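Local coordinates for reticulocyte-binding protein 2a (PDB 4Z8N) that probably binds a receptor on the surface of reticulocytes during host-cell invasion by the malaria parasite Plasmodium vivax, this chain being its alpha-helical erythrocyte-binding domain, at residues I4-D9 / T273-K278; S19-F24 / S266-D271; F24-N29 / Y260-F265. All coordinates share one frame; numbering follows the deposited sequence.

Interaction 1: residues I4-D9 / T273-K278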
ATOM      1  N   ILE A   4      -5.478  -5.059  11.071  1.00 32.79           N
ATOM      2  CA  ILE A   4      -4.698  -5.638   9.989  1.00 34.43           C
ATOM      3  C   ILE A   4      -4.689  -4.744   8.742  1.00 37.96           C
ATOM      4  O   ILE A   4      -3.765  -4.812   7.929  1.00 37.24           O
ATOM      5  CB  ILE A   4      -5.228  -7.051   9.631  1.00 39.16           C
ATOM      6  CG1 ILE A   4      -4.184  -7.845   8.844  1.00 42.29           C
ATOM      7  CG2 ILE A   4      -6.560  -6.971   8.890  1.00 36.24           C
ATOM      8  CD1 ILE A   4      -4.552  -9.303   8.651  1.00 40.21           C
ATOM      9  N   LEU A   5      -5.697  -3.885   8.608  1.00 36.98           N
ATOM     10  CA  LEU A   5      -5.801  -3.015   7.435  1.00 35.17           C
ATOM     11  C   LEU A   5      -4.781  -1.879   7.457  1.00 35.45           C
ATOM     12  O   LEU A   5      -4.641  -1.147   6.481  1.00 35.91           O
ATOM     13  CB  LEU A   5      -7.210  -2.435   7.318  1.00 37.34           C
ATOM     14  CG  LEU A   5      -8.322  -3.431   6.991  1.00 40.35           C
ATOM     15  CD1 LEU A   5      -9.568  -2.708   6.503  1.00 41.61           C
ATOM     16  CD2 LEU A   5      -7.849  -4.445   5.964  1.00 39.46           C
ATOM     17  N   ARG A   6      -4.068  -1.738   8.568  1.00 35.79           N
ATOM     18  CA  ARG A   6      -3.018  -0.731   8.668  1.00 33.00           C
ATOM     19  C   ARG A   6      -1.831  -1.048   7.763  1.00 34.99           C
ATOM     20  O   ARG A   6      -1.041  -0.161   7.439  1.00 30.71           O
ATOM     21  CB  ARG A   6      -2.538  -0.597  10.115  1.00 37.23           C
ATOM     22  CG  ARG A   6      -3.482   0.189  11.008  1.00 44.66           C
ATOM     23  CD  ARG A   6      -2.862   0.464  12.370  1.00 53.51           C
ATOM     24  NE  ARG A   6      -2.606  -0.760  13.122  1.00 61.41           N
ATOM     25  CZ  ARG A   6      -2.069  -0.788  14.337  1.00 67.13           C
ATOM     26  NH1 ARG A   6      -1.731   0.343  14.941  1.00 70.02           N
ATOM     27  NH2 ARG A   6      -1.872  -1.946  14.953  1.00 66.71           N
ATOM     28  N   TYR A   7      -1.708  -2.309   7.352  1.00 35.22           N
ATOM     29  CA  TYR A   7      -0.539  -2.735   6.585  1.00 36.13           C
ATOM     30  C   TYR A   7      -0.853  -3.719   5.463  1.00 33.30           C
ATOM     31  O   TYR A   7      -0.055  -3.883   4.540  1.00 39.99           O
ATOM     32  CB  TYR A   7       0.507  -3.359   7.521  1.00 37.57           C
ATOM     33  CG  TYR A   7       0.022  -4.560   8.312  1.00 39.72           C
ATOM     34  CD1 TYR A   7       0.071  -5.843   7.777  1.00 40.14           C
ATOM     35  CD2 TYR A   7      -0.475  -4.409   9.601  1.00 40.70           C
ATOM     36  CE1 TYR A   7      -0.367  -6.942   8.507  1.00 38.19           C
ATOM     37  CE2 TYR A   7      -0.915  -5.496  10.335  1.00 40.98           C
ATOM     38  CZ  TYR A   7      -0.860  -6.759   9.785  1.00 42.28           C
ATOM     39  OH  TYR A   7      -1.300  -7.837  10.522  1.00 43.18           O
ATOM     40  N   LEU A   8      -2.003  -4.381   5.533  1.00 31.38           N
ATOM     41  CA  LEU A   8      -2.263  -5.484   4.616  1.00 35.29           C
ATOM     42  C   LEU A   8      -2.680  -5.017   3.226  1.00 36.33           C
ATOM     43  O   LEU A   8      -3.837  -4.681   2.984  1.00 41.35           O
ATOM     44  CB  LEU A   8      -3.329  -6.423   5.185  1.00 37.02           C
ATOM     45  CG  LEU A   8      -3.538  -7.696   4.356  1.00 39.45           C
ATOM     46  CD1 LEU A   8      -2.222  -8.437   4.151  1.00 36.11           C
ATOM     47  CD2 LEU A   8      -4.570  -8.606   4.999  1.00 38.12           C
ATOM     48  N   ASP A   9      -1.712  -5.004   2.320  1.00 33.69           N
ATOM     49  CA  ASP A   9      -1.961  -4.777   0.905  1.00 34.01           C
ATOM     50  C   ASP A   9      -1.415  -5.976   0.143  1.00 39.13           C
ATOM     51  O   ASP A   9      -0.648  -6.760   0.698  1.00 39.72           O
ATOM     52  CB  ASP A   9      -1.304  -3.481   0.427  1.00 30.12           C
ATOM     53  CG  ASP A   9      -1.899  -2.250   1.082  1.00 34.92           C
ATOM     54  OD1 ASP A   9      -3.114  -2.257   1.371  1.00 36.19           O
ATOM     55  OD2 ASP A   9      -1.154  -1.274   1.307  1.00 38.54           O
ATOM     56  N   THR A 273       1.881   1.478   8.360  1.00 47.10           N
ATOM     57  CA  THR A 273       2.704   0.272   8.412  1.00 50.45           C
ATOM     58  C   THR A 273       3.696   0.337   9.573  1.00 49.49           C
ATOM     59  O   THR A 273       3.913  -0.649  10.280  1.00 44.98           O
ATOM     60  CB  THR A 273       3.464   0.064   7.084  1.00 55.67           C
ATOM     61  OG1 THR A 273       2.550  -0.381   6.076  1.00 55.01           O
ATOM     62  CG2 THR A 273       4.565  -0.966   7.239  1.00 55.35           C
ATOM     63  N   THR A 274       4.277   1.515   9.770  1.00 50.21           N
ATOM     64  CA  THR A 274       5.230   1.753  10.849  1.00 51.45           C
ATOM     65  C   THR A 274       4.592   1.559  12.223  1.00 49.86           C
ATOM     66  O   THR A 274       5.193   0.967  13.122  1.00 44.86           O
ATOM     67  CB  THR A 274       5.814   3.176  10.760  1.00 59.33           C
ATOM     68  OG1 THR A 274       6.382   3.378   9.461  1.00 59.48           O
ATOM     69  CG2 THR A 274       6.884   3.394  11.825  1.00 59.30           C
ATOM     70  N   ALA A 275       3.372   2.063  12.380  1.00 48.81           N
ATOM     71  CA  ALA A 275       2.643   1.944  13.638  1.00 46.34           C
ATOM     72  C   ALA A 275       2.324   0.487  13.955  1.00 42.74           C
ATOM     73  O   ALA A 275       2.284   0.087  15.119  1.00 41.10           O
ATOM     74  CB  ALA A 275       1.363   2.765  13.590  1.00 46.82           C
ATOM     75  N   ALA A 276       2.087  -0.302  12.913  1.00 42.44           N
ATOM     76  CA  ALA A 276       1.799  -1.718  13.096  1.00 40.18           C
ATOM     77  C   ALA A 276       3.036  -2.440  13.621  1.00 34.60           C
ATOM     78  O   ALA A 276       2.942  -3.290  14.501  1.00 36.16           O
ATOM     79  CB  ALA A 276       1.323  -2.339  11.795  1.00 36.12           C
ATOM     80  N   LEU A 277       4.199  -2.082  13.088  1.00 34.14           N
ATOM     81  CA  LEU A 277       5.457  -2.676  13.531  1.00 36.13           C
ATOM     82  C   LEU A 277       5.737  -2.392  15.005  1.00 41.91           C
ATOM     83  O   LEU A 277       6.238  -3.255  15.725  1.00 42.99           O
ATOM     84  CB  LEU A 277       6.610  -2.167  12.672  1.00 42.95           C
ATOM     85  CG  LEU A 277       6.613  -2.687  11.235  1.00 40.79           C
ATOM     86  CD1 LEU A 277       7.719  -2.021  10.444  1.00 38.07           C
ATOM     87  CD2 LEU A 277       6.776  -4.201  11.227  1.00 38.06           C
ATOM     88  N   LYS A 278       5.410  -1.179  15.443  1.00 43.59           N
ATOM     89  CA  LYS A 278       5.546  -0.796  16.846  1.00 45.52           C
ATOM     90  C   LYS A 278       4.686  -1.677  17.745  1.00 47.43           C
ATOM     91  O   LYS A 278       5.140  -2.140  18.793  1.00 49.95           O
ATOM     92  CB  LYS A 278       5.167   0.677  17.037  1.00 50.95           C
ATOM     93  CG  LYS A 278       4.946   1.099  18.484  1.00 53.66           C
ATOM     94  CD  LYS A 278       6.202   0.933  19.324  1.00 57.38           C
ATOM     95  CE  LYS A 278       5.993   1.471  20.731  1.00 64.39           C
ATOM     96  NZ  LYS A 278       6.942   0.864  21.703  1.00 66.19           N
TER

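Interaction 2: residues S19-F24 / S266-D271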
ATOM      1  N   SER A  19      -4.744  -2.426  -2.664  1.00 35.32           N
ATOM      2  CA  SER A  19      -4.872  -2.063  -1.262  1.00 31.40           C
ATOM      3  C   SER A  19      -6.239  -2.441  -0.702  1.00 37.54           C
ATOM      4  O   SER A  19      -7.241  -2.430  -1.417  1.00 34.67           O
ATOM      5  CB  SER A  19      -4.622  -0.565  -1.079  1.00 28.78           C
ATOM      6  OG  SER A  19      -4.691  -0.198   0.285  1.00 31.63           O
ATOM      7  N   THR A  20      -6.269  -2.784   0.581  1.00 39.16           N
ATOM      8  CA  THR A  20      -7.516  -3.137   1.248  1.00 38.02           C
ATOM      9  C   THR A  20      -8.241  -1.896   1.756  1.00 38.27           C
ATOM     10  O   THR A  20      -9.349  -1.988   2.284  1.00 37.10           O
ATOM     11  CB  THR A  20      -7.271  -4.094   2.428  1.00 34.70           C
ATOM     12  OG1 THR A  20      -6.233  -3.565   3.262  1.00 36.30           O
ATOM     13  CG2 THR A  20      -6.862  -5.470   1.925  1.00 36.63           C
ATOM     14  N   VAL A  21      -7.610  -0.737   1.592  1.00 37.74           N
ATOM     15  CA  VAL A  21      -8.193   0.523   2.037  1.00 37.74           C
ATOM     16  C   VAL A  21      -8.364   1.500   0.871  1.00 36.56           C
ATOM     17  O   VAL A  21      -7.659   1.415  -0.137  1.00 35.92           O
ATOM     18  CB  VAL A  21      -7.334   1.185   3.140  1.00 36.81           C
ATOM     19  CG1 VAL A  21      -7.156   0.237   4.319  1.00 36.42           C
ATOM     20  CG2 VAL A  21      -5.988   1.619   2.591  1.00 32.14           C
ATOM     21  N   TYR A  22      -9.322   2.412   1.015  1.00 38.36           N
ATOM     22  CA  TYR A  22      -9.603   3.437   0.012  1.00 41.35           C
ATOM     23  C   TYR A  22      -8.329   4.192  -0.363  1.00 37.74           C
ATOM     24  O   TYR A  22      -7.537   4.530   0.513  1.00 35.22           O
ATOM     25  CB  TYR A  22     -10.666   4.399   0.552  1.00 40.05           C
ATOM     26  CG  TYR A  22     -11.145   5.450  -0.423  1.00 43.20           C
ATOM     27  CD1 TYR A  22     -10.455   6.647  -0.583  1.00 43.41           C
ATOM     28  CD2 TYR A  22     -12.302   5.258  -1.169  1.00 42.65           C
ATOM     29  CE1 TYR A  22     -10.892   7.612  -1.467  1.00 45.11           C
ATOM     30  CE2 TYR A  22     -12.748   6.220  -2.053  1.00 46.38           C
ATOM     31  CZ  TYR A  22     -12.039   7.394  -2.200  1.00 47.70           C
ATOM     32  OH  TYR A  22     -12.481   8.354  -3.080  1.00 53.38           O
ATOM     33  N   PRO A  23      -8.121   4.466  -1.663  1.00 36.51           N
ATOM     34  CA  PRO A  23      -8.987   4.177  -2.811  1.00 39.05           C
ATOM     35  C   PRO A  23      -8.682   2.857  -3.528  1.00 38.04           C
ATOM     36  O   PRO A  23      -9.006   2.735  -4.710  1.00 36.52           O
ATOM     37  CB  PRO A  23      -8.704   5.354  -3.739  1.00 40.81           C
ATOM     38  CG  PRO A  23      -7.249   5.616  -3.519  1.00 35.43           C
ATOM     39  CD  PRO A  23      -6.971   5.298  -2.060  1.00 35.86           C
ATOM     40  N   PHE A  24      -8.044   1.916  -2.832  1.00 36.94           N
ATOM     41  CA  PHE A  24      -7.876   0.531  -3.295  1.00 34.52           C
ATOM     42  C   PHE A  24      -6.959   0.347  -4.513  1.00 34.08           C
ATOM     43  O   PHE A  24      -6.056  -0.491  -4.487  1.00 35.75           O
ATOM     44  CB  PHE A  24      -9.248  -0.087  -3.588  1.00 30.67           C
ATOM     45  CG  PHE A  24     -10.253   0.139  -2.492  1.00 32.21           C
ATOM     46  CD1 PHE A  24     -10.130  -0.514  -1.276  1.00 33.23           C
ATOM     47  CD2 PHE A  24     -11.314   1.013  -2.674  1.00 36.37           C
ATOM     48  CE1 PHE A  24     -11.049  -0.303  -0.264  1.00 33.53           C
ATOM     49  CE2 PHE A  24     -12.236   1.229  -1.667  1.00 37.91           C
ATOM     50  CZ  PHE A  24     -12.103   0.571  -0.460  1.00 31.99           C
ATOM     51  N   SER A 266       1.128   5.270  -2.081  1.00 32.52           N
ATOM     52  CA  SER A 266       1.969   4.449  -1.213  1.00 32.99           C
ATOM     53  C   SER A 266       2.395   5.163   0.068  1.00 34.20           C
ATOM     54  O   SER A 266       2.619   4.514   1.092  1.00 31.80           O
ATOM     55  CB  SER A 266       3.206   3.971  -1.973  1.00 31.96           C
ATOM     56  OG  SER A 266       2.898   2.833  -2.760  1.00 35.81           O
ATOM     57  N   LEU A 267       2.504   6.488   0.015  1.00 31.13           N
ATOM     58  CA  LEU A 267       2.909   7.264   1.187  1.00 32.77           C
ATOM     59  C   LEU A 267       1.940   7.063   2.348  1.00 33.59           C
ATOM     60  O   LEU A 267       2.355   6.860   3.487  1.00 34.16           O
ATOM     61  CB  LEU A 267       3.006   8.753   0.845  1.00 36.48           C
ATOM     62  CG  LEU A 267       3.394   9.680   2.000  1.00 39.92           C
ATOM     63  CD1 LEU A 267       4.809   9.384   2.468  1.00 40.64           C
ATOM     64  CD2 LEU A 267       3.256  11.142   1.601  1.00 38.47           C
ATOM     65  N   LYS A 268       0.648   7.113   2.042  1.00 35.95           N
ATOM     66  CA  LYS A 268      -0.400   6.946   3.041  1.00 41.61           C
ATOM     67  C   LYS A 268      -0.277   5.607   3.765  1.00 42.08           C
ATOM     68  O   LYS A 268      -0.545   5.510   4.961  1.00 47.29           O
ATOM     69  CB  LYS A 268      -1.778   7.064   2.381  1.00 50.10           C
ATOM     70  CG  LYS A 268      -2.946   6.845   3.326  1.00 58.75           C
ATOM     71  CD  LYS A 268      -4.270   7.129   2.640  1.00 65.13           C
ATOM     72  CE  LYS A 268      -4.998   5.844   2.287  1.00 67.63           C
ATOM     73  NZ  LYS A 268      -6.282   6.124   1.589  1.00 69.57           N
ATOM     74  N   ARG A 269       0.148   4.585   3.030  1.00 38.45           N
ATOM     75  CA  ARG A 269       0.257   3.233   3.567  1.00 39.65           C
ATOM     76  C   ARG A 269       1.549   3.036   4.346  1.00 42.90           C
ATOM     77  O   ARG A 269       1.591   2.266   5.306  1.00 45.04           O
ATOM     78  CB  ARG A 269       0.166   2.207   2.437  1.00 35.17           C
ATOM     79  CG  ARG A 269      -1.115   2.312   1.643  1.00 34.49           C
ATOM     80  CD  ARG A 269      -2.314   2.067   2.539  1.00 36.64           C
ATOM     81  NE  ARG A 269      -2.481   0.650   2.845  1.00 36.66           N
ATOM     82  CZ  ARG A 269      -3.060   0.187   3.949  1.00 37.31           C
ATOM     83  NH1 ARG A 269      -3.517   1.032   4.863  1.00 31.94           N
ATOM     84  NH2 ARG A 269      -3.175  -1.120   4.139  1.00 36.40           N
ATOM     85  N   ALA A 270       2.599   3.736   3.928  1.00 61.22           N
ATOM     86  CA  ALA A 270       3.890   3.653   4.596  1.00 57.41           C
ATOM     87  C   ALA A 270       3.796   4.096   6.056  1.00 56.65           C
ATOM     88  O   ALA A 270       4.456   3.528   6.926  1.00 57.93           O
ATOM     89  CB  ALA A 270       4.922   4.491   3.855  1.00 58.54           C
ATOM     90  N   ASP A 271       2.966   5.101   6.317  1.00 54.78           N
ATOM     91  CA  ASP A 271       2.787   5.626   7.669  1.00 61.09           C
ATOM     92  C   ASP A 271       2.220   4.565   8.613  1.00 60.05           C
ATOM     93  O   ASP A 271       2.864   4.191   9.595  1.00 60.35           O
ATOM     94  CB  ASP A 271       1.873   6.857   7.644  1.00 75.23           C
ATOM     95  CG  ASP A 271       1.868   7.625   8.965  1.00 87.40           C
ATOM     96  OD1 ASP A 271       2.043   7.009  10.039  1.00 87.59           O
ATOM     97  OD2 ASP A 271       1.689   8.861   8.927  1.00 95.11           O
TER

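Interaction 3: residues F24-N29 / Y260-F265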
ATOM      1  N   PHE A  24      -8.044   1.916  -2.832  1.00 36.94           N
ATOM      2  CA  PHE A  24      -7.876   0.531  -3.295  1.00 34.52           C
ATOM      3  C   PHE A  24      -6.959   0.347  -4.513  1.00 34.08           C
ATOM      4  O   PHE A  24      -6.056  -0.491  -4.487  1.00 35.75           O
ATOM      5  CB  PHE A  24      -9.248  -0.087  -3.588  1.00 30.67           C
ATOM      6  CG  PHE A  24     -10.253   0.139  -2.492  1.00 32.21           C
ATOM      7  CD1 PHE A  24     -10.130  -0.514  -1.276  1.00 33.23           C
ATOM      8  CD2 PHE A  24     -11.314   1.013  -2.674  1.00 36.37           C
ATOM      9  CE1 PHE A  24     -11.049  -0.303  -0.264  1.00 33.53           C
ATOM     10  CE2 PHE A  24     -12.236   1.229  -1.667  1.00 37.91           C
ATOM     11  CZ  PHE A  24     -12.103   0.571  -0.460  1.00 31.99           C
ATOM     12  N   TYR A  25      -7.190   1.106  -5.579  1.00 33.99           N
ATOM     13  CA  TYR A  25      -6.343   1.028  -6.772  1.00 35.21           C
ATOM     14  C   TYR A  25      -5.691   2.372  -7.054  1.00 34.11           C
ATOM     15  O   TYR A  25      -6.310   3.417  -6.859  1.00 35.72           O
ATOM     16  CB  TYR A  25      -7.149   0.581  -7.994  1.00 37.24           C
ATOM     17  CG  TYR A  25      -7.521  -0.885  -8.006  1.00 39.44           C
ATOM     18  CD1 TYR A  25      -8.545  -1.368  -7.201  1.00 39.91           C
ATOM     19  CD2 TYR A  25      -6.863  -1.780  -8.839  1.00 40.70           C
ATOM     20  CE1 TYR A  25      -8.892  -2.705  -7.213  1.00 39.16           C
ATOM     21  CE2 TYR A  25      -7.204  -3.121  -8.861  1.00 42.26           C
ATOM     22  CZ  TYR A  25      -8.220  -3.576  -8.046  1.00 44.10           C
ATOM     23  OH  TYR A  25      -8.564  -4.908  -8.062  1.00 46.87           O
ATOM     24  N   VAL A  26      -4.451   2.346  -7.530  1.00 32.55           N
ATOM     25  CA  VAL A  26      -3.705   3.582  -7.744  1.00 34.32           C
ATOM     26  C   VAL A  26      -4.299   4.406  -8.892  1.00 36.51           C
ATOM     27  O   VAL A  26      -4.208   5.632  -8.885  1.00 40.58           O
ATOM     28  CB  VAL A  26      -2.205   3.298  -8.012  1.00 35.99           C
ATOM     29  CG1 VAL A  26      -2.014   2.546  -9.325  1.00 33.47           C
ATOM     30  CG2 VAL A  26      -1.399   4.591  -8.001  1.00 33.89           C
ATOM     31  N   GLN A  27      -4.922   3.736  -9.860  1.00 36.12           N
ATOM     32  CA  GLN A  27      -5.578   4.422 -10.974  1.00 33.66           C
ATOM     33  C   GLN A  27      -6.664   5.373 -10.474  1.00 36.31           C
ATOM     34  O   GLN A  27      -6.864   6.451 -11.035  1.00 37.49           O
ATOM     35  CB  GLN A  27      -6.189   3.413 -11.955  1.00 34.92           C
ATOM     36  CG  GLN A  27      -5.179   2.530 -12.689  1.00 37.04           C
ATOM     37  CD  GLN A  27      -4.988   1.175 -12.027  1.00 41.10           C
ATOM     38  OE1 GLN A  27      -4.790   1.082 -10.814  1.00 41.26           O
ATOM     39  NE2 GLN A  27      -5.049   0.114 -12.825  1.00 40.79           N
ATOM     40  N   MET A  28      -7.364   4.964  -9.419  1.00 36.29           N
ATOM     41  CA  MET A  28      -8.446   5.763  -8.855  1.00 36.02           C
ATOM     42  C   MET A  28      -7.884   7.030  -8.237  1.00 41.90           C
ATOM     43  O   MET A  28      -8.496   8.095  -8.303  1.00 44.21           O
ATOM     44  CB  MET A  28      -9.231   4.958  -7.816  1.00 37.22           C
ATOM     45  CG  MET A  28      -9.772   3.633  -8.344  1.00 38.20           C
ATOM     46  SD  MET A  28     -10.965   3.832  -9.687  1.00 50.89           S
ATOM     47  CE  MET A  28     -12.428   4.308  -8.781  1.00 44.83           C
ATOM     48  N   ASN A  29      -6.708   6.901  -7.633  1.00 41.80           N
ATOM     49  CA  ASN A  29      -5.993   8.045  -7.098  1.00 42.70           C
ATOM     50  C   ASN A  29      -5.593   8.987  -8.228  1.00 39.69           C
ATOM     51  O   ASN A  29      -5.691  10.206  -8.107  1.00 41.20           O
ATOM     52  CB  ASN A  29      -4.757   7.585  -6.325  1.00 49.35           C
ATOM     53  CG  ASN A  29      -4.308   8.595  -5.293  1.00 53.92           C
ATOM     54  OD1 ASN A  29      -3.934   9.718  -5.627  1.00 63.37           O
ATOM     55  ND2 ASN A  29      -4.330   8.196  -4.028  1.00 52.62           N
ATOM     56  N   TYR A 260       2.827  11.539  -9.165  1.00 42.33           N
ATOM     57  CA  TYR A 260       2.384  11.983  -7.848  1.00 40.09           C
ATOM     58  C   TYR A 260       1.356  11.023  -7.253  1.00 35.95           C
ATOM     59  O   TYR A 260       1.372  10.759  -6.050  1.00 31.93           O
ATOM     60  CB  TYR A 260       1.801  13.396  -7.904  1.00 38.62           C
ATOM     61  CG  TYR A 260       1.238  13.840  -6.572  1.00 42.19           C
ATOM     62  CD1 TYR A 260       2.076  14.088  -5.491  1.00 42.83           C
ATOM     63  CD2 TYR A 260      -0.132  13.990  -6.388  1.00 39.21           C
ATOM     64  CE1 TYR A 260       1.568  14.481  -4.266  1.00 42.29           C
ATOM     65  CE2 TYR A 260      -0.651  14.389  -5.168  1.00 42.94           C
ATOM     66  CZ  TYR A 260       0.205  14.631  -4.110  1.00 45.76           C
ATOM     67  OH  TYR A 260      -0.303  15.022  -2.894  1.00 51.85           O
ATOM     68  N   ALA A 261       0.466  10.504  -8.094  1.00 33.82           N
ATOM     69  CA  ALA A 261      -0.545   9.554  -7.635  1.00 40.27           C
ATOM     70  C   ALA A 261       0.111   8.296  -7.076  1.00 36.57           C
ATOM     71  O   ALA A 261      -0.341   7.744  -6.074  1.00 35.83           O
ATOM     72  CB  ALA A 261      -1.497   9.198  -8.764  1.00 42.10           C
ATOM     73  N   THR A 262       1.183   7.858  -7.731  1.00 35.15           N
ATOM     74  CA  THR A 262       1.960   6.708  -7.278  1.00 37.68           C
ATOM     75  C   THR A 262       2.607   6.991  -5.926  1.00 38.78           C
ATOM     76  O   THR A 262       2.574   6.158  -5.019  1.00 41.84           O
ATOM     77  CB  THR A 262       3.049   6.335  -8.301  1.00 36.00           C
ATOM     78  OG1 THR A 262       2.427   5.935  -9.528  1.00 37.56           O
ATOM     79  CG2 THR A 262       3.917   5.194  -7.785  1.00 35.89           C
ATOM     80  N   TYR A 263       3.195   8.177  -5.805  1.00 35.62           N
ATOM     81  CA  TYR A 263       3.801   8.623  -4.559  1.00 34.23           C
ATOM     82  C   TYR A 263       2.769   8.690  -3.435  1.00 35.88           C
ATOM     83  O   TYR A 263       2.985   8.159  -2.345  1.00 34.12           O
ATOM     84  CB  TYR A 263       4.464   9.990  -4.761  1.00 31.67           C
ATOM     85  CG  TYR A 263       4.890  10.684  -3.488  1.00 33.54           C
ATOM     86  CD1 TYR A 263       6.110  10.396  -2.892  1.00 34.29           C
ATOM     87  CD2 TYR A 263       4.077  11.640  -2.889  1.00 35.62           C
ATOM     88  CE1 TYR A 263       6.505  11.034  -1.729  1.00 35.76           C
ATOM     89  CE2 TYR A 263       4.463  12.281  -1.729  1.00 33.63           C
ATOM     90  CZ  TYR A 263       5.676  11.974  -1.154  1.00 35.71           C
ATOM     91  OH  TYR A 263       6.061  12.612  -0.001  1.00 43.25           O
ATOM     92  N   LYS A 264       1.644   9.339  -3.712  1.00 32.80           N
ATOM     93  CA  LYS A 264       0.610   9.557  -2.706  1.00 34.64           C
ATOM     94  C   LYS A 264      -0.059   8.254  -2.267  1.00 33.88           C
ATOM     95  O   LYS A 264      -0.328   8.054  -1.084  1.00 36.39           O
ATOM     96  CB  LYS A 264      -0.441  10.532  -3.243  1.00 36.37           C
ATOM     97  CG  LYS A 264      -1.577  10.829  -2.276  1.00 42.51           C
ATOM     98  CD  LYS A 264      -2.596  11.759  -2.913  1.00 44.60           C
ATOM     99  CE  LYS A 264      -3.778  12.015  -1.996  1.00 47.59           C
ATOM    100  NZ  LYS A 264      -4.783  12.902  -2.648  1.00 54.87           N
ATOM    101  N   PHE A 265      -0.329   7.378  -3.229  1.00 32.16           N
ATOM    102  CA  PHE A 265      -0.985   6.104  -2.966  1.00 30.23           C
ATOM    103  C   PHE A 265      -0.196   5.267  -1.955  1.00 34.11           C
ATOM    104  O   PHE A 265      -0.776   4.645  -1.066  1.00 31.15           O
ATOM    105  CB  PHE A 265      -1.165   5.333  -4.280  1.00 31.45           C
ATOM    106  CG  PHE A 265      -1.972   4.072  -4.152  1.00 31.36           C
ATOM    107  CD1 PHE A 265      -3.337   4.125  -3.922  1.00 31.60           C
ATOM    108  CD2 PHE A 265      -1.369   2.831  -4.298  1.00 34.03           C
ATOM    109  CE1 PHE A 265      -4.084   2.967  -3.820  1.00 32.93           C
ATOM    110  CE2 PHE A 265      -2.113   1.668  -4.196  1.00 32.45           C
ATOM    111  CZ  PHE A 265      -3.470   1.736  -3.958  1.00 34.20           C
TER

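Interaction 1: residues I4-D9 / T273-K278
Arg6 and Tyr7 rest on Ala275, Ala276 and Thr273 where the N-terminal arm of this mostly helical erythrocyte-binding domain is laid against helix 246-297, the last helix of the chain. Residues 4-6 form a short 3-10 turn, whose carbonyl Ile4 O accepts from both Tyr7 N and Leu8 N. Ile4 itself turns from helix 246-297 and packs on Leu77 and Ile81 of helix 71-85, so the arm bridges two helices. Leu5 contributes its carbonyl, which accepts from the Arg269 guanidinium one turn earlier on the long helix. Arg6 bends at chi3 (-64°), and this lays the flat guanidinium over the helix backbone, with Ala276 CA 4.1 Å above the centre of its plane. Arg6 NH1 lies 4.0 Å from Ala275 O, a contact and not a bond; the charge is instead met by a salt bridge from Arg6 NH2 to Glu279, one turn beyond Ala275. Arg6 O approaches Thr273 N to 3.5 Å at a poor angle and is bonded to the Thr272 hydroxyl. Tyr7 is the residue nearest the helix backbone, its CA 4.8 Å from the CA of Thr273. Its chi1 of 59° sets CG between the backbone N and the carbonyl carbon, folding the ring back over the turn, where Ile4 O stands 3.6 Å above the ring plane near its centre. Helix 199-237 adds Ile214, which touches both Tyr7 and Thr273. After Tyr7, Leu8 turns its side chain from the helix, whereas Asp9 forms a salt bridge with Arg269 of that same helix. The Thr273 hydroxyl bonds back to Arg269 O and merely touches Tyr7, OG1 lying 3.9 Å from CB. At an oblique approach to the ring, the Ala276 CB methyl reaches Tyr7 CD2 at 3.5 Å.

Interaction 2: residues S19-F24 / S266-D271
An ST turn at the end of the small hairpin strand 17-19, in which Ser19 OG accepts from Val21 N (3.2 Å, 166° at the hydrogen), opens the loop 19-24, which lies against Arg269 of helix 246-297. Ser19 OG stands 3.5 Å from Arg269 NE at a poor angle, so the two are neighbours without a bond; both turn to the carboxylate of Asp9, Ser19 OG to OD1 and Arg269 NE to OD2. The Val21 and Arg269 side chains approach from opposite directions: the Val21 CG2 methyl sits 3.2 Å above the guanidinium plane, offset toward the rim, and lies 3.4 Å from Arg269 NH1. Bends at chi2 (-61°) and chi3 (-76°) turn the arginine chain so that this face is presented to the valine. Thr20 crosses the arginine at about a right angle, its OG1 4.0 Å from Arg269 NH2, and spends its hydroxyl on Leu8 O. The salt bridge to Asp9, the bond from NH2 to Leu5 O and the methyl over one face would be expected to hold the guanidinium in one orientation. Lys268, bent at chi3, points its end toward Pro23, but the placing of its amine is doubtful; the peptide bond before Pro23 is cis. Around the contact, His221 of helix 199-237 touches Arg269, while helix 42-69 packs through Met60 on Tyr22 and Pro23, and helix 94-115 meets Thr20 through Tyr111 and Val115.

Interaction 3: residues F24-N29 / Y260-F265
Phe265 slides its ring beneath Val26, which covers one face: Val26 CB lies 4.0 Å from the ring centroid and 18° off its normal, a CH-pi contact. The two side chains cross at about a right angle. With CG anti to the backbone N (chi1 -173°), the phenyl group stretches from helix 246-297 toward the backbone of Phe24 and Tyr25, where its CZ meets Phe24 O at 3.5 Å, near the ring plane. Val26 also reaches back with its CG2 methyl, 3.8 Å from Phe265 CB. Further along, Asn29 faces Ala261, and the two CA atoms approach to 5.7 Å. The Asn29 amide lies against apolar groups: OD1 is 3.6 Å from Lys264 CD, and ND2 comes to the edge of the Phe265 ring. Lys264 is fully extended, carrying its amine on toward Glu33 in a long, weak ion pair. Pro23 touches both Asn29 and Phe265, while the Phe24 side chain packs on Ile63 and Ile67 of helix 42-69. The contact therefore depends on shape and apolar packing, and burying Asn29 OD1 with no bonding partner in the model probably costs some of the energy that the packing returns.

All three contacts dock the N-terminal part of the chain onto one element, helix 246-297, and they follow it in reverse order: as residues 4-29 advance, their partners run from 273-278 back to 260-265. Interactions 1 and 3 are largely buried, whereas interaction 2, closest to the centre of the chain, is partly open at Tyr22 and Lys268. In the first two an arginine packs its guanidinium on apolar groups, its charge being met by an acid outside the two segments, Glu279 or Asp9; they touch through Arg269 and Thr20. Interaction 3 is apolar and aromatic; it shares Phe24 with interaction 2 and meets it where Ser19 and Pro23 pack on Phe265. Interactions 1 and 3 stay about 6 Å apart at their nearest atoms.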